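Local coordinates for protein putative NADPH-dependent oxidoreductase (Desulfitobacterium hafniense DCB-2, PDB 3DB2) that probably acts as an NADPH-dependent oxidoreductase, pairing a nucleotide-binding Rossmann domain with a mixed-sheet domain of the GFO/IDH/MocA family, at residues Glu28-Val33 against Val67-Ile72; Lys136-Thr141 against Leu273-Phe278; Ile187-Phe192 against Gly239-Asn244; Lys119-His124 against Val307-Asp312. All blocks are in the same frame, centred on the assembly; numbering follows the deposited sequence.

Contact 1: residues Glu28-Val33 against Val67-Ile72; sequences EKLKLV and VEMVII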
loop_
_atom_site.group_PDB
_atom_site.type_symbol
_atom_site.label_atom_id
_atom_site.label_comp_id
_atom_site.label_asym_id
_atom_site.label_seq_id
_atom_site.Cartn_x
_atom_site.Cartn_y
_atom_site.Cartn_z
ATOM N N GLU C 28 -16.466 16.417 32.893
ATOM C CA GLU C 28 -16.513 16.740 34.314
ATOM C C GLU C 28 -15.137 16.996 34.898
ATOM O O GLU C 28 -14.980 17.479 36.018
ATOM C CB GLU C 28 -17.170 15.576 35.068
ATOM C CG GLU C 28 -18.591 15.290 34.600
ATOM C CD GLU C 28 -19.497 16.499 34.743
ATOM O OE1 GLU C 28 -19.252 17.530 34.078
ATOM O OE2 GLU C 28 -20.462 16.417 35.533
ATOM N N LYS C 29 -14.086 16.653 34.148
ATOM C CA LYS C 29 -12.711 16.803 34.601
ATOM C C LYS C 29 -12.134 18.164 34.240
ATOM O O LYS C 29 -11.067 18.507 34.736
ATOM C CB LYS C 29 -11.847 15.664 34.017
ATOM C CG LYS C 29 -12.325 14.316 34.560
ATOM C CD LYS C 29 -11.714 13.115 33.883
ATOM C CE LYS C 29 -11.270 12.039 34.865
ATOM N NZ LYS C 29 -10.467 10.991 34.164
ATOM N N LEU C 30 -12.839 18.917 33.397
ATOM C CA LEU C 30 -12.355 20.151 32.823
ATOM C C LEU C 30 -13.346 21.295 33.053
ATOM O O LEU C 30 -14.541 21.037 33.105
ATOM C CB LEU C 30 -12.160 20.013 31.311
ATOM C CG LEU C 30 -11.358 18.817 30.810
ATOM C CD1 LEU C 30 -11.423 18.644 29.306
ATOM C CD2 LEU C 30 -9.892 18.978 31.222
ATOM N N LYS C 31 -12.794 22.495 33.144
ATOM C CA LYS C 31 -13.523 23.760 33.205
ATOM C C LYS C 31 -12.876 24.784 32.280
ATOM O O LYS C 31 -11.748 25.223 32.510
ATOM C CB LYS C 31 -13.566 24.297 34.641
ATOM C CG LYS C 31 -13.922 25.747 34.807
ATOM C CD LYS C 31 -13.151 26.449 35.906
ATOM N N LEU C 32 -13.553 25.158 31.200
ATOM C CA LEU C 32 -13.045 26.232 30.352
ATOM C C LEU C 32 -13.250 27.583 31.047
ATOM O O LEU C 32 -14.397 27.990 31.233
ATOM C CB LEU C 32 -13.718 26.204 29.006
ATOM C CG LEU C 32 -13.351 27.068 27.815
ATOM C CD1 LEU C 32 -11.877 27.281 27.559
ATOM C CD2 LEU C 32 -13.937 26.436 26.543
ATOM N N VAL C 33 -12.144 28.223 31.380
ATOM C CA VAL C 33 -12.031 29.489 32.076
ATOM C C VAL C 33 -11.955 30.677 31.128
ATOM O O VAL C 33 -12.686 31.676 31.194
ATOM C CB VAL C 33 -10.746 29.509 32.945
ATOM C CG1 VAL C 33 -10.597 30.876 33.599
ATOM C CG2 VAL C 33 -10.721 28.420 33.993
ATOM N N VAL C 67 -6.219 29.054 35.535
ATOM C CA VAL C 67 -5.827 28.392 34.274
ATOM C C VAL C 67 -4.654 27.457 34.580
ATOM O O VAL C 67 -3.565 27.951 34.849
ATOM C CB VAL C 67 -5.479 29.384 33.166
ATOM C CG1 VAL C 67 -4.737 28.701 32.020
ATOM C CG2 VAL C 67 -6.766 30.004 32.656
ATOM N N GLU C 68 -4.925 26.152 34.557
ATOM C CA GLU C 68 -3.900 25.166 34.873
ATOM C C GLU C 68 -3.261 24.597 33.594
ATOM O O GLU C 68 -2.092 24.200 33.626
ATOM C CB GLU C 68 -4.461 24.031 35.732
ATOM C CG GLU C 68 -5.244 24.507 36.948
ATOM C CD GLU C 68 -5.729 23.354 37.800
ATOM O OE1 GLU C 68 -4.856 22.649 38.353
ATOM O OE2 GLU C 68 -6.960 23.173 37.920
HETATM N N MSE C 69 -4.054 24.546 32.539
HETATM C CA MSE C 69 -3.635 23.927 31.285
HETATM C C MSE C 69 -4.095 24.820 30.124
HETATM O O MSE C 69 -5.213 25.352 30.140
HETATM C CB MSE C 69 -4.355 22.586 31.073
HETATM C CG MSE C 69 -3.942 21.875 29.780
HETATM SE SE MSE C 69 -5.274 20.591 29.136
HETATM C CE MSE C 69 -5.904 19.909 30.818
ATOM N N VAL C 70 -3.255 24.948 29.113
ATOM C CA VAL C 70 -3.664 25.611 27.876
ATOM C C VAL C 70 -3.866 24.574 26.765
ATOM O O VAL C 70 -3.191 23.556 26.681
ATOM C CB VAL C 70 -2.658 26.667 27.408
ATOM C CG1 VAL C 70 -2.551 27.808 28.424
ATOM C CG2 VAL C 70 -1.275 26.062 27.191
ATOM N N ILE C 71 -4.814 24.900 25.892
ATOM C CA ILE C 71 -5.185 24.066 24.739
ATOM C C ILE C 71 -4.871 24.873 23.490
ATOM O O ILE C 71 -5.608 25.797 23.116
ATOM C CB ILE C 71 -6.648 23.655 24.881
ATOM C CG1 ILE C 71 -6.873 22.789 26.146
ATOM C CG2 ILE C 71 -7.160 22.951 23.625
ATOM C CD1 ILE C 71 -8.309 22.552 26.486
ATOM N N ILE C 72 -3.741 24.580 22.859
ATOM C CA ILE C 72 -3.126 25.368 21.812
ATOM C C ILE C 72 -3.490 24.837 20.435
ATOM O O ILE C 72 -3.059 23.750 20.043
ATOM C CB ILE C 72 -1.586 25.404 21.973
ATOM C CG1 ILE C 72 -1.206 25.994 23.334
ATOM C CG2 ILE C 72 -0.865 26.124 20.843
ATOM C CD1 ILE C 72 0.257 25.849 23.691
#

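Contact 2: residues Lys136-Thr141 against Leu273-Phe278; sequences KEMIDT and LIKREF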
loop_
_atom_site.group_PDB
_atom_site.type_symbol
_atom_site.label_atom_id
_atom_site.label_comp_id
_atom_site.label_asym_id
_atom_site.label_seq_id
_atom_site.Cartn_x
_atom_site.Cartn_y
_atom_site.Cartn_z
ATOM N N LYS C 136 -4.211 -2.758 18.471
ATOM C CA LYS C 136 -3.033 -2.788 19.306
ATOM C C LYS C 136 -3.082 -4.032 20.193
ATOM O O LYS C 136 -2.112 -4.802 20.319
ATOM C CB LYS C 136 -2.933 -1.499 20.138
ATOM C CG LYS C 136 -1.682 -1.443 21.008
ATOM C CD LYS C 136 -0.458 -1.664 20.132
ATOM C CE LYS C 136 0.782 -1.031 20.751
ATOM N NZ LYS C 136 1.997 -1.807 20.381
ATOM N N GLU C 137 -4.222 -4.256 20.803
ATOM C CA GLU C 137 -4.449 -5.458 21.618
ATOM C C GLU C 137 -4.187 -6.718 20.803
ATOM O O GLU C 137 -3.425 -7.593 21.245
ATOM C CB GLU C 137 -5.872 -5.439 22.123
ATOM C CG GLU C 137 -6.317 -6.381 23.221
ATOM C CD GLU C 137 -7.574 -5.776 23.863
ATOM O OE1 GLU C 137 -7.408 -4.970 24.803
ATOM O OE2 GLU C 137 -8.692 -6.090 23.398
HETATM N N MSE C 138 -4.798 -6.786 19.616
HETATM C CA MSE C 138 -4.668 -7.984 18.782
HETATM C C MSE C 138 -3.230 -8.246 18.392
HETATM O O MSE C 138 -2.766 -9.393 18.324
HETATM C CB MSE C 138 -5.588 -7.915 17.569
HETATM C CG MSE C 138 -7.059 -7.968 17.959
HETATM SE SE MSE C 138 -8.284 -7.542 16.503
HETATM C CE MSE C 138 -8.729 -9.368 15.984
ATOM N N ILE C 139 -2.471 -7.179 18.138
ATOM C CA ILE C 139 -1.057 -7.315 17.809
ATOM C C ILE C 139 -0.263 -7.686 19.048
ATOM O O ILE C 139 0.648 -8.516 19.006
ATOM C CB ILE C 139 -0.540 -5.995 17.206
ATOM C CG1 ILE C 139 -1.138 -5.714 15.814
ATOM C CG2 ILE C 139 0.972 -5.905 17.172
ATOM C CD1 ILE C 139 -0.896 -4.292 15.347
ATOM N N ASP C 140 -0.544 -7.077 20.202
ATOM C CA ASP C 140 0.355 -7.284 21.329
ATOM C C ASP C 140 0.234 -8.685 21.914
ATOM O O ASP C 140 1.258 -9.254 22.294
ATOM C CB ASP C 140 0.108 -6.253 22.424
ATOM C CG ASP C 140 0.792 -4.935 22.055
ATOM O OD1 ASP C 140 1.556 -4.905 21.063
ATOM O OD2 ASP C 140 0.519 -3.963 22.794
ATOM N N THR C 141 -0.981 -9.197 21.964
ATOM C CA THR C 141 -1.291 -10.528 22.445
ATOM C C THR C 141 -0.922 -11.550 21.372
ATOM O O THR C 141 -0.988 -12.742 21.642
ATOM C CB THR C 141 -2.768 -10.727 22.786
ATOM O OG1 THR C 141 -3.572 -10.374 21.645
ATOM C CG2 THR C 141 -3.347 -9.792 23.844
ATOM N N LEU C 273 -13.690 -2.823 10.991
ATOM C CA LEU C 273 -12.449 -3.592 11.154
ATOM C C LEU C 273 -12.776 -5.041 10.781
ATOM O O LEU C 273 -13.732 -5.566 11.337
ATOM C CB LEU C 273 -11.888 -3.480 12.552
ATOM C CG LEU C 273 -10.648 -4.316 12.909
ATOM C CD1 LEU C 273 -9.447 -3.965 12.055
ATOM C CD2 LEU C 273 -10.311 -4.198 14.386
ATOM N N ILE C 274 -11.985 -5.603 9.877
ATOM C CA ILE C 274 -12.291 -6.985 9.443
ATOM C C ILE C 274 -11.037 -7.789 9.676
ATOM O O ILE C 274 -9.944 -7.300 9.434
ATOM C CB ILE C 274 -12.788 -6.967 8.000
ATOM C CG1 ILE C 274 -14.264 -6.512 7.874
ATOM C CG2 ILE C 274 -12.524 -8.309 7.337
ATOM C CD1 ILE C 274 -15.221 -7.694 7.949
ATOM N N LYS C 275 -11.179 -9.001 10.195
ATOM C CA LYS C 275 -10.136 -9.970 10.400
ATOM C C LYS C 275 -10.238 -11.075 9.333
ATOM O O LYS C 275 -11.295 -11.683 9.167
ATOM C CB LYS C 275 -10.239 -10.638 11.767
ATOM C CG LYS C 275 -9.082 -11.482 12.234
ATOM C CD LYS C 275 -9.495 -12.343 13.441
ATOM C CE LYS C 275 -8.310 -12.659 14.343
ATOM N NZ LYS C 275 -8.677 -13.661 15.383
ATOM N N ARG C 276 -9.138 -11.306 8.648
ATOM C CA ARG C 276 -9.055 -12.385 7.666
ATOM C C ARG C 276 -8.209 -13.500 8.271
ATOM O O ARG C 276 -7.032 -13.251 8.562
ATOM C CB ARG C 276 -8.473 -11.907 6.341
ATOM C CG ARG C 276 -8.258 -13.093 5.375
ATOM C CD ARG C 276 -7.816 -12.566 4.001
ATOM N NE ARG C 276 -8.978 -11.871 3.436
ATOM C CZ ARG C 276 -8.960 -11.331 2.218
ATOM N NH1 ARG C 276 -7.846 -11.431 1.501
ATOM N NH2 ARG C 276 -10.048 -10.720 1.770
ATOM N N GLU C 277 -8.787 -14.688 8.480
ATOM C CA GLU C 277 -8.035 -15.715 9.202
ATOM C C GLU C 277 -8.286 -17.074 8.578
ATOM O O GLU C 277 -9.242 -17.176 7.814
ATOM C CB GLU C 277 -8.462 -15.753 10.677
ATOM C CG GLU C 277 -9.935 -16.098 10.776
ATOM C CD GLU C 277 -10.491 -16.193 12.168
ATOM O OE1 GLU C 277 -9.698 -16.069 13.113
ATOM O OE2 GLU C 277 -11.723 -16.375 12.270
ATOM N N PHE C 278 -7.461 -18.058 8.901
ATOM C CA PHE C 278 -7.696 -19.414 8.418
ATOM C C PHE C 278 -8.895 -19.961 9.190
ATOM O O PHE C 278 -8.929 -19.754 10.400
ATOM C CB PHE C 278 -6.484 -20.320 8.590
ATOM C CG PHE C 278 -5.214 -19.776 7.967
ATOM C CD1 PHE C 278 -5.049 -19.860 6.590
ATOM C CD2 PHE C 278 -4.239 -19.192 8.748
ATOM C CE1 PHE C 278 -3.898 -19.362 6.010
ATOM C CE2 PHE C 278 -3.077 -18.706 8.175
ATOM C CZ PHE C 278 -2.922 -18.790 6.800
#

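Contact 3: residues Ile187-Phe192 against Gly239-Asn244; sequences IDNLQF and GVFSIN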
loop_
_atom_site.group_PDB
_atom_site.type_symbol
_atom_site.label_atom_id
_atom_site.label_comp_id
_atom_site.label_asym_id
_atom_site.label_seq_id
_atom_site.Cartn_x
_atom_site.Cartn_y
_atom_site.Cartn_z
ATOM N N ILE C 187 1.506 8.170 10.592
ATOM C CA ILE C 187 2.815 7.983 11.192
ATOM C C ILE C 187 2.749 7.710 12.683
ATOM O O ILE C 187 3.420 6.811 13.236
ATOM C CB ILE C 187 3.720 9.198 10.901
ATOM C CG1 ILE C 187 3.936 9.282 9.374
ATOM C CG2 ILE C 187 5.011 9.147 11.688
ATOM C CD1 ILE C 187 4.641 10.549 8.968
ATOM N N ASP C 188 1.914 8.449 13.398
ATOM C CA ASP C 188 1.710 8.179 14.822
ATOM C C ASP C 188 1.038 6.814 14.990
ATOM O O ASP C 188 1.514 6.062 15.863
ATOM C CB ASP C 188 0.898 9.272 15.499
ATOM C CG ASP C 188 0.886 9.001 17.004
ATOM O OD1 ASP C 188 1.953 9.170 17.646
ATOM O OD2 ASP C 188 -0.188 8.605 17.484
ATOM N N ASN C 189 0.008 6.512 14.203
ATOM C CA ASN C 189 -0.593 5.184 14.326
ATOM C C ASN C 189 0.437 4.089 14.123
ATOM O O ASN C 189 0.422 3.087 14.837
ATOM C CB ASN C 189 -1.760 4.997 13.348
ATOM C CG ASN C 189 -2.957 5.828 13.780
ATOM O OD1 ASN C 189 -3.071 6.203 14.946
ATOM N ND2 ASN C 189 -3.830 6.079 12.814
ATOM N N LEU C 190 1.327 4.247 13.159
ATOM C CA LEU C 190 2.312 3.221 12.817
ATOM C C LEU C 190 3.322 2.978 13.925
ATOM O O LEU C 190 3.701 1.856 14.240
ATOM C CB LEU C 190 3.052 3.621 11.531
ATOM C CG LEU C 190 2.214 3.447 10.250
ATOM C CD1 LEU C 190 2.852 4.164 9.067
ATOM C CD2 LEU C 190 2.045 1.969 9.956
ATOM N N GLN C 191 3.799 4.046 14.567
ATOM C CA GLN C 191 4.769 3.857 15.651
ATOM C C GLN C 191 4.066 3.482 16.945
ATOM O O GLN C 191 4.653 2.823 17.798
ATOM C CB GLN C 191 5.622 5.120 15.747
ATOM C CG GLN C 191 6.497 5.307 14.501
ATOM C CD GLN C 191 7.512 6.438 14.609
ATOM O OE1 GLN C 191 8.723 6.257 14.592
ATOM N NE2 GLN C 191 7.046 7.685 14.688
ATOM N N PHE C 192 2.798 3.850 17.120
ATOM C CA PHE C 192 1.993 3.331 18.222
ATOM C C PHE C 192 1.846 1.814 18.138
ATOM O O PHE C 192 2.008 1.036 19.084
ATOM C CB PHE C 192 0.619 3.983 18.195
ATOM C CG PHE C 192 -0.438 3.305 19.036
ATOM C CD1 PHE C 192 -0.266 3.264 20.417
ATOM C CD2 PHE C 192 -1.575 2.740 18.480
ATOM C CE1 PHE C 192 -1.216 2.653 21.208
ATOM C CE2 PHE C 192 -2.516 2.101 19.266
ATOM C CZ PHE C 192 -2.318 2.066 20.638
ATOM N N GLY C 239 -11.772 10.786 -0.428
ATOM C CA GLY C 239 -11.245 10.475 0.882
ATOM C C GLY C 239 -11.144 8.985 1.190
ATOM O O GLY C 239 -12.072 8.197 0.979
ATOM N N VAL C 240 -9.987 8.588 1.711
ATOM C CA VAL C 240 -9.716 7.231 2.165
ATOM C C VAL C 240 -8.859 7.361 3.443
ATOM O O VAL C 240 -7.936 8.183 3.424
ATOM C CB VAL C 240 -8.909 6.333 1.220
ATOM C CG1 VAL C 240 -8.626 4.954 1.839
ATOM C CG2 VAL C 240 -9.596 6.183 -0.123
ATOM N N PHE C 241 -9.211 6.572 4.440
ATOM C CA PHE C 241 -8.407 6.381 5.640
ATOM C C PHE C 241 -8.439 4.864 5.909
ATOM O O PHE C 241 -9.477 4.369 6.350
ATOM C CB PHE C 241 -8.869 7.136 6.860
ATOM C CG PHE C 241 -8.003 7.142 8.099
ATOM C CD1 PHE C 241 -7.748 6.015 8.878
ATOM C CD2 PHE C 241 -7.423 8.328 8.534
ATOM C CE1 PHE C 241 -6.959 6.001 10.000
ATOM C CE2 PHE C 241 -6.610 8.335 9.654
ATOM C CZ PHE C 241 -6.370 7.194 10.385
ATOM N N SER C 242 -7.288 4.230 5.690
ATOM C CA SER C 242 -7.234 2.777 5.881
ATOM C C SER C 242 -5.920 2.330 6.507
ATOM O O SER C 242 -4.909 3.005 6.417
ATOM C CB SER C 242 -7.460 2.088 4.541
ATOM O OG SER C 242 -6.517 2.490 3.576
ATOM N N ILE C 243 -5.970 1.160 7.167
ATOM C CA ILE C 243 -4.817 0.495 7.732
ATOM C C ILE C 243 -5.021 -1.020 7.510
ATOM O O ILE C 243 -6.074 -1.561 7.878
ATOM C CB ILE C 243 -4.644 0.774 9.232
ATOM C CG1 ILE C 243 -4.684 2.264 9.587
ATOM C CG2 ILE C 243 -3.372 0.144 9.806
ATOM C CD1 ILE C 243 -4.376 2.594 11.025
ATOM N N ASN C 244 -4.037 -1.639 6.896
ATOM C CA ASN C 244 -4.051 -3.078 6.650
ATOM C C ASN C 244 -2.817 -3.593 7.410
ATOM O O ASN C 244 -1.710 -3.098 7.234
ATOM C CB ASN C 244 -3.928 -3.483 5.194
ATOM C CG ASN C 244 -5.025 -2.889 4.322
ATOM O OD1 ASN C 244 -6.158 -2.826 4.747
ATOM N ND2 ASN C 244 -4.692 -2.463 3.129
#

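Contact 4: residues Lys119-His124 against Val307-Asp312; sequences KFLCGH and VEEVAD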
loop_
_atom_site.group_PDB
_atom_site.type_symbol
_atom_site.label_atom_id
_atom_site.label_comp_id
_atom_site.label_asym_id
_atom_site.label_seq_id
_atom_site.Cartn_x
_atom_site.Cartn_y
_atom_site.Cartn_z
ATOM N N LYS C 119 3.516 19.091 32.378
ATOM C CA LYS C 119 2.845 18.091 31.612
ATOM C C LYS C 119 2.652 18.625 30.182
ATOM O O LYS C 119 2.359 19.796 29.928
ATOM C CB LYS C 119 1.489 17.694 32.172
ATOM C CG LYS C 119 1.544 17.223 33.618
ATOM C CD LYS C 119 2.827 16.464 33.926
ATOM C CE LYS C 119 2.641 15.706 35.245
ATOM N NZ LYS C 119 3.651 14.619 35.383
ATOM N N PHE C 120 2.821 17.716 29.244
ATOM C CA PHE C 120 2.733 18.018 27.819
ATOM C C PHE C 120 2.063 16.861 27.090
ATOM O O PHE C 120 2.546 15.742 27.307
ATOM C CB PHE C 120 4.127 18.278 27.287
ATOM C CG PHE C 120 4.186 18.448 25.776
ATOM C CD1 PHE C 120 3.986 19.715 25.243
ATOM C CD2 PHE C 120 4.431 17.391 24.911
ATOM C CE1 PHE C 120 3.993 19.886 23.880
ATOM C CE2 PHE C 120 4.437 17.563 23.542
ATOM C CZ PHE C 120 4.230 18.824 23.037
ATOM N N LEU C 121 1.099 17.175 26.246
ATOM C CA LEU C 121 0.546 16.233 25.259
ATOM C C LEU C 121 0.502 16.939 23.910
ATOM O O LEU C 121 0.020 18.066 23.753
ATOM C CB LEU C 121 -0.794 15.657 25.696
ATOM C CG LEU C 121 -1.493 14.647 24.786
ATOM C CD1 LEU C 121 -0.700 13.354 24.688
ATOM C CD2 LEU C 121 -2.910 14.335 25.269
ATOM N N CYS C 122 1.021 16.265 22.879
ATOM C CA CYS C 122 0.810 16.699 21.495
ATOM C C CYS C 122 -0.269 15.790 20.921
ATOM O O CYS C 122 -0.055 14.594 20.760
ATOM C CB CYS C 122 2.100 16.648 20.687
ATOM S SG CYS C 122 1.835 17.168 18.981
ATOM N N GLY C 123 -1.465 16.264 20.661
ATOM C CA GLY C 123 -2.637 15.527 20.360
ATOM C C GLY C 123 -2.695 14.904 18.986
ATOM O O GLY C 123 -3.191 15.504 18.054
ATOM N N HIS C 124 -2.247 13.653 18.882
ATOM C CA HIS C 124 -2.519 12.715 17.798
ATOM C C HIS C 124 -3.624 11.763 18.259
ATOM O O HIS C 124 -3.348 10.782 18.941
ATOM C CB HIS C 124 -1.274 11.917 17.442
ATOM C CG HIS C 124 -0.032 12.709 17.253
ATOM N ND1 HIS C 124 0.617 13.399 18.241
ATOM C CD2 HIS C 124 0.690 12.898 16.133
ATOM C CE1 HIS C 124 1.681 13.984 17.751
ATOM N NE2 HIS C 124 1.753 13.692 16.469
ATOM N N VAL C 307 -7.665 15.261 25.864
ATOM C CA VAL C 307 -7.578 16.412 26.774
ATOM C C VAL C 307 -7.719 15.977 28.227
ATOM O O VAL C 307 -6.987 16.419 29.127
ATOM C CB VAL C 307 -8.618 17.483 26.378
ATOM C CG1 VAL C 307 -8.473 18.736 27.240
ATOM C CG2 VAL C 307 -8.483 17.824 24.886
ATOM N N GLU C 308 -8.646 15.062 28.508
ATOM C CA GLU C 308 -8.865 14.509 29.829
ATOM C C GLU C 308 -7.634 13.809 30.422
ATOM O O GLU C 308 -7.434 13.806 31.641
ATOM C CB GLU C 308 -10.021 13.495 29.853
ATOM C CG GLU C 308 -11.390 14.189 29.837
ATOM C CD GLU C 308 -12.520 13.183 29.776
ATOM O OE1 GLU C 308 -12.298 11.998 29.415
ATOM O OE2 GLU C 308 -13.663 13.563 30.089
ATOM N N GLU C 309 -6.817 13.214 29.553
ATOM C CA GLU C 309 -5.612 12.533 29.991
ATOM C C GLU C 309 -4.653 13.553 30.600
ATOM O O GLU C 309 -3.905 13.318 31.553
ATOM C CB GLU C 309 -4.930 11.853 28.807
ATOM C CG GLU C 309 -3.461 11.514 28.990
ATOM C CD GLU C 309 -2.975 10.462 28.010
ATOM O OE1 GLU C 309 -3.477 9.312 28.042
ATOM O OE2 GLU C 309 -2.105 10.796 27.192
ATOM N N VAL C 310 -4.621 14.754 30.012
ATOM C CA VAL C 310 -3.676 15.744 30.566
ATOM C C VAL C 310 -4.132 16.124 31.985
ATOM O O VAL C 310 -3.323 16.208 32.903
ATOM C CB VAL C 310 -3.512 16.980 29.687
ATOM C CG1 VAL C 310 -2.447 17.923 30.257
ATOM C CG2 VAL C 310 -3.115 16.590 28.269
ATOM N N ALA C 311 -5.429 16.345 32.137
ATOM C CA ALA C 311 -6.054 16.657 33.404
ATOM C C ALA C 311 -5.809 15.536 34.414
ATOM O O ALA C 311 -5.490 15.844 35.559
ATOM C CB ALA C 311 -7.557 16.841 33.292
ATOM N N ASP C 312 -5.950 14.296 33.946
ATOM C CA ASP C 312 -5.678 13.154 34.831
ATOM C C ASP C 312 -4.238 13.185 35.314
ATOM O O ASP C 312 -3.971 12.973 36.506
ATOM C CB ASP C 312 -5.964 11.834 34.127
ATOM C CG ASP C 312 -7.443 11.500 34.118
ATOM O OD1 ASP C 312 -8.249 12.307 34.598
ATOM O OD2 ASP C 312 -7.820 10.419 33.620
#

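Contact 1: residues Glu28-Val33 against Val67-Ile72
In the parallel sheet of the Rossmann domain, L30 and V33 of one strand meet M69 at the start of another and V67 in the loop just ahead of it, with strand 6-11 running between the two strands. The CA atoms of L30 and M69 lie 9.6 Å apart, about twice the spacing of neighbouring strands, which is geometric evidence that this pair meets over the top of a central strand and is not a pairing of adjacent strands. It therefore rests on side chains. The terminal methyl CE of M69, a selenomethionine, comes to 4.1 Å from CD2 of L30, the two chains meeting at a slant. M69 reaches that far because CG is anti to its backbone N (chi1 -179°), after which the chain bends at chi3 (-36°) and turns the methyl to the leucine. The order 30-36, 6-11, 69-72 is the 2-1-4 middle of the Rossmann order 3-2-1-4-5-6, and the backbone of K31 and V33 pairs with V8 of the strand in the middle. M69 and I71 both touch V8, consistent with the selenomethionine passing over that residue. On the same face L30 and M69 also lie against helix 302-316. The second pair, V33 and V67, comes closer in backbone, with CA atoms 6.7 Å apart; V67 lies in the loop ahead of strand 69-72. V67 directs CG2 at V33, 4.0 Å from V33 CB and equally far from V33 CG1. Next to it, the E68 carboxylate bonds the backbone N of G7 through OE2 and forms a salt bridge with R315.

Contact 2: residues Lys136-Thr141 against Leu273-Phe278
L273, first on the strand, sets its CD2 methyl 4.4 Å from the selenium of M138, a selenomethionine on helix 130-140; this is a loose apolar contact. Two residues on, K275 makes the tighter approach. Its CE lies 3.7 Å from M138 CE and its CD 4.0 Å from the same methyl, so the aliphatic shaft of the lysine, extended beyond CG, is met obliquely by the end of the methionine. M138 gets there by a bend at chi3 (98°). The helix thereby packs against one face of the mixed sheet in the GFO/IDH/MocA-type domain, M138 also touching L252 of the adjacent strand 250-256, and a bound glycerol, probably from the crystallisation liquor, lies about 3 Å from the M138 side chain. Beyond the methionine, K275 NZ ends in a salt bridge with E143 and a weaker one, 3.5 Å long, with OE1 of E277. The guanidinium of R276 is bound to D292 through NE and, through NH1, to the backbone O of G239 of the second subunit. E277, besides giving OE1 to K275, pairs its OE2 with R291 on strand 290-295.

Contact 3: residues Ile187-Phe192 against Gly239-Asn244
Residues 187-192 of helix 183-194 lie beside residues 240-244 of strand 240-247 with N189 and I243 as the nearest backbone points, their CA atoms 9.1 Å apart, a spacing that side chains must bridge. Each partner is internally regular: the helix is held by bonds such as F192 N to D188 O (2.8 Å), while the strand pairs with strands 147-155 and 250-256, I243 for example bonding Y254. Across the gap N189 alone reaches from the helix. With CG beside the backbone N (chi1 -71°), its amide is carried out to the strand, and ND2 stops 3.7 Å from CZ of F241. The nitrogen comes at the ring edge, near the ring plane, while the amide and ring planes are turned 69° apart; the two side chains approach from opposite directions. The same ND2 lies 4.0 Å from CD1 of I243, whose chain crosses that of N189 at about a right angle. F241 also meets the ring of F154 edge-to-face, and I243 also packs on L132 and M135 of helix 130-140. A polar nitrogen thus sits against hydrocarbon in a buried place. Its polar partners lie outside the contact: ND2 is hydrogen-bonded to OE1 of Q186 and to OG of S126. The contact with F241 and I243 is then van der Waals packing, and those two bonds are what probably fix the rotation of the amide and keep the nitrogen at the phenyl rim.

Contact 4: residues Lys119-His124 against Val307-Asp312
The carboxylate of E309 turns OE2 to the isopropyl end of L121, 3.8 Å from CD1 and 4.1 Å from CD2, the side chains crossing at about a right angle. L121 CD1 lies close to the carboxylate plane, roughly 20° out of it, at OE2 and not over a face. That oxygen is also bound to R128 (a salt bridge) and to the backbone N of E321. A second flat group, the H124 ring, stays clear of the helix and folds back on its own strand: ND1 donates to C122 O over 2.9 Å with an N-H...O angle of 147°. The nitrogen stands above the carbonyl plane of C122, 54° out of it. The apolar centre is L121 with V310, whose CA atoms are 6.8 Å apart. V310 CG2 touches L121 CB at 3.6 Å and L121 CD2 at 3.8 Å. Just ahead of the strand K119 adds its CB, 4.4 Å from V310 CG1, before its chain leads off to NZ, bonded to G318 O. F120 directs its CB the other way and its ring packs on A324 of helix 324-343. Strand 120-123, the last of the parallel sheet within this chain, is covered by helix 302-316 on one face and helix 324-343 on the other. Both helices follow all but the last short strand (347-348) of the mixed sheet and flank the Rossmann sheet in the alpha/beta/alpha layering of that fold.

Overall arrangement
Contacts 1 and 4 share the parallel sheet, and helix 302-316 of contact 4 packs on contact 1. Their centres are 11 Å apart, and K29 joins D312 in a salt bridge while L30 packs on V307 and A311. Contacts 2 and 3, 15 Å apart, share the mixed sheet and meet where K136 packs on F192; both reach the second subunit. Between the domains the spacing grows to 37 Å for contacts 1 and 2, centre to centre, although D188 of contact 3 packs on H124 of contact 4. Along the chain contact 1 closes first; contact 4 then spans the second domain, enclosing contact 2, which encloses contact 3. The late helix thus ties the chain back to its N-terminal domain.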